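Local coordinates for Oxidored_FMN domain-containing protein ([Pseudomonas] geniculata N1, PDB 6L6J) that probably oxidises the amine 6-hydroxypseudooxynicotine in nicotine breakdown, using bound FMN and a [4Fe-4S] cluster, at residues I524-D529 with L615-L620. Sequence-based numbering, arbitrary orientation.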
ATOM      1  N   ILE A 524      -8.593   3.721  29.451  1.00 37.00           N
ATOM      2  CA  ILE A 524      -7.237   3.980  28.888  1.00 37.33           C
ATOM      3  C   ILE A 524      -6.846   2.806  27.991  1.00 34.70           C
ATOM      4  O   ILE A 524      -6.859   1.637  28.472  1.00 35.03           O
ATOM      5  CB  ILE A 524      -6.195   4.212  29.995  1.00 36.95           C
ATOM      6  CG1 ILE A 524      -6.302   5.638  30.548  1.00 38.66           C
ATOM      7  CG2 ILE A 524      -4.804   3.905  29.473  1.00 36.40           C
ATOM      8  CD1 ILE A 524      -5.478   5.885  31.787  1.00 38.20           C
ATOM      9  N   VAL A 525      -6.530   3.109  26.734  1.00 32.74           N
ATOM     10  CA  VAL A 525      -5.938   2.127  25.775  1.00 32.41           C
ATOM     11  C   VAL A 525      -4.469   2.482  25.683  1.00 29.48           C
ATOM     12  O   VAL A 525      -4.182   3.631  25.336  1.00 30.62           O
ATOM     13  CB  VAL A 525      -6.615   2.140  24.393  1.00 31.35           C
ATOM     14  CG1 VAL A 525      -6.125   1.012  23.515  1.00 30.58           C
ATOM     15  CG2 VAL A 525      -8.125   2.072  24.520  1.00 31.75           C
ATOM     16  N   TYR A 526      -3.607   1.551  26.089  1.00 30.53           N
ATOM     17  CA  TYR A 526      -2.133   1.726  26.139  1.00 28.17           C
ATOM     18  C   TYR A 526      -1.547   1.002  24.934  1.00 28.97           C
ATOM     19  O   TYR A 526      -1.765  -0.227  24.803  1.00 29.23           O
ATOM     20  CB  TYR A 526      -1.593   1.220  27.473  1.00 28.45           C
ATOM     21  CG  TYR A 526      -0.137   1.507  27.743  1.00 28.68           C
ATOM     22  CD1 TYR A 526       0.399   2.776  27.582  1.00 27.53           C
ATOM     23  CD2 TYR A 526       0.693   0.510  28.232  1.00 27.77           C
ATOM     24  CE1 TYR A 526       1.730   3.028  27.872  1.00 28.04           C
ATOM     25  CE2 TYR A 526       2.021   0.751  28.536  1.00 26.56           C
ATOM     26  CZ  TYR A 526       2.542   2.011  28.345  1.00 27.56           C
ATOM     27  OH  TYR A 526       3.858   2.227  28.630  1.00 31.95           O
ATOM     28  N   ASP A 527      -0.912   1.775  24.049  1.00 29.15           N
ATOM     29  CA  ASP A 527      -0.353   1.302  22.761  1.00 29.63           C
ATOM     30  C   ASP A 527       1.170   1.202  22.884  1.00 29.24           C
ATOM     31  O   ASP A 527       1.827   2.253  22.894  1.00 27.39           O
ATOM     32  CB  ASP A 527      -0.779   2.218  21.616  1.00 30.60           C
ATOM     33  CG  ASP A 527      -0.322   1.716  20.269  1.00 30.59           C
ATOM     34  OD1 ASP A 527       0.043   0.511  20.199  1.00 28.65           O
ATOM     35  OD2 ASP A 527      -0.338   2.532  19.308  1.00 34.80           O
ATOM     36  N   GLU A 528       1.671  -0.031  23.000  1.00 29.92           N
ATOM     37  CA  GLU A 528       3.100  -0.419  22.854  1.00 31.50           C
ATOM     38  C   GLU A 528       3.268  -1.324  21.614  1.00 33.26           C
ATOM     39  O   GLU A 528       4.324  -1.986  21.507  1.00 36.33           O
ATOM     40  CB  GLU A 528       3.556  -1.168  24.107  1.00 31.73           C
ATOM     41  CG  GLU A 528       3.926  -0.254  25.253  1.00 33.77           C
ATOM     42  CD  GLU A 528       5.404   0.066  25.330  1.00 35.30           C
ATOM     43  OE1 GLU A 528       6.189  -0.869  25.562  1.00 37.84           O
ATOM     44  OE2 GLU A 528       5.763   1.241  25.140  1.00 35.07           O
ATOM     45  N   ASP A 529       2.250  -1.403  20.748  1.00 30.34           N
ATOM     46  CA  ASP A 529       2.279  -2.186  19.489  1.00 28.48           C
ATOM     47  C   ASP A 529       2.633  -1.248  18.337  1.00 28.73           C
ATOM     48  O   ASP A 529       3.398  -1.680  17.477  1.00 31.22           O
ATOM     49  CB  ASP A 529       0.941  -2.865  19.217  1.00 28.75           C
ATOM     50  CG  ASP A 529       0.823  -3.402  17.809  1.00 28.18           C
ATOM     51  OD1 ASP A 529       1.318  -4.506  17.565  1.00 26.45           O
ATOM     52  OD2 ASP A 529       0.268  -2.681  16.971  1.00 30.89           O
ATOM     53  N   LEU A 615      -4.532  -2.987  27.611  1.00 29.44           N
ATOM     54  CA  LEU A 615      -3.093  -3.145  27.293  1.00 27.59           C
ATOM     55  C   LEU A 615      -2.933  -3.768  25.893  1.00 26.31           C
ATOM     56  O   LEU A 615      -3.342  -4.919  25.696  1.00 22.83           O
ATOM     57  CB  LEU A 615      -2.442  -3.999  28.386  1.00 27.05           C
ATOM     58  CG  LEU A 615      -2.492  -3.421  29.803  1.00 26.43           C
ATOM     59  CD1 LEU A 615      -1.941  -4.406  30.815  1.00 26.46           C
ATOM     60  CD2 LEU A 615      -1.731  -2.107  29.906  1.00 25.93           C
ATOM     61  N   VAL A 616      -2.377  -2.997  24.954  1.00 27.60           N
ATOM     62  CA  VAL A 616      -2.020  -3.439  23.571  1.00 28.67           C
ATOM     63  C   VAL A 616      -0.496  -3.328  23.431  1.00 29.61           C
ATOM     64  O   VAL A 616      -0.015  -2.246  23.009  1.00 27.92           O
ATOM     65  CB  VAL A 616      -2.761  -2.614  22.491  1.00 28.46           C
ATOM     66  CG1 VAL A 616      -2.871  -3.391  21.191  1.00 29.05           C
ATOM     67  CG2 VAL A 616      -4.144  -2.161  22.933  1.00 28.51           C
ATOM     68  N   THR A 617       0.231  -4.400  23.786  1.00 32.00           N
ATOM     69  CA  THR A 617       1.716  -4.380  23.951  1.00 34.85           C
ATOM     70  C   THR A 617       2.419  -5.510  23.175  1.00 33.89           C
ATOM     71  O   THR A 617       3.657  -5.478  23.095  1.00 30.60           O
ATOM     72  CB  THR A 617       2.098  -4.409  25.439  1.00 34.65           C
ATOM     73  OG1 THR A 617       1.645  -5.650  25.974  1.00 35.05           O
ATOM     74  CG2 THR A 617       1.504  -3.255  26.219  1.00 36.02           C
ATOM     75  N   GLY A 618       1.694  -6.465  22.601  1.00 34.12           N
ATOM     76  CA  GLY A 618       2.333  -7.516  21.786  1.00 32.07           C
ATOM     77  C   GLY A 618       1.541  -8.803  21.815  1.00 32.70           C
ATOM     78  O   GLY A 618       0.461  -8.831  22.465  1.00 30.01           O
ATOM     79  N   GLN A 619       2.044  -9.805  21.090  1.00 32.40           N
ATOM     80  CA  GLN A 619       1.383 -11.116  20.876  1.00 33.53           C
ATOM     81  C   GLN A 619       2.354 -12.213  21.324  1.00 34.91           C
ATOM     82  O   GLN A 619       3.559 -11.991  21.213  1.00 38.41           O
ATOM     83  CB  GLN A 619       0.998 -11.286  19.404  1.00 34.09           C
ATOM     84  CG  GLN A 619      -0.008 -10.269  18.864  1.00 31.82           C
ATOM     85  CD  GLN A 619      -0.009 -10.202  17.348  1.00 32.13           C
ATOM     86  OE1 GLN A 619       0.879  -9.622  16.708  1.00 31.96           O
ATOM     87  NE2 GLN A 619      -1.026 -10.792  16.751  1.00 29.44           N
ATOM     88  N   LEU A 620       1.840 -13.320  21.858  1.00 35.36           N
ATOM     89  CA  LEU A 620       2.611 -14.543  22.216  1.00 35.11           C
ATOM     90  C   LEU A 620       2.137 -15.695  21.331  1.00 36.92           C
ATOM     91  O   LEU A 620       0.907 -15.890  21.227  1.00 39.15           O
ATOM     92  CB  LEU A 620       2.386 -14.910  23.686  1.00 36.33           C
ATOM     93  CG  LEU A 620       3.108 -14.044  24.709  1.00 37.30           C
ATOM     94  CD1 LEU A 620       2.534 -14.286  26.108  1.00 36.54           C
ATOM     95  CD2 LEU A 620       4.616 -14.298  24.664  1.00 35.54           C
TER
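In the mixed sheet of what is probably the OYE-like second alpha/beta domain, parallel strands bring Y526 and D527 beside L615 and V616. The V616 amide N donates to Y526 O (2.8 Å), almost in line with the carbonyl. V616 O then accepts from E528 N, also at 2.8 Å, with the donor tilted 18° from the carbonyl plane. V616 CG2 meets V525 CG1 at 3.8 Å, under helix 533-542. On the other face, L615 CD2 lies 3.9 Å from Y526 CD2 and comes obliquely against the ring. Where the pairing stops, T617 CG2 touches E528 CB at 3.6 Å. The D527 carboxylate shapes the turn. With CG anti to the backbone N (chi1 -176°), D527 OD1 reaches forward and accepts from D529 N at 3.0 Å, an Asx turn. OD1 also takes the Y530 amide, and OD2 hydrogen-bonds to Y550 OH. An alanine in place of D527 would probably leave the D529 and Y530 amides and the Y550 hydroxyl without their carboxylate partner, and the turn less fixed. A strand of a parallel pair that ends in a turn and runs into a helix, as 522-527 does into 533-542, is typical of Rossmann-like alpha/beta folds.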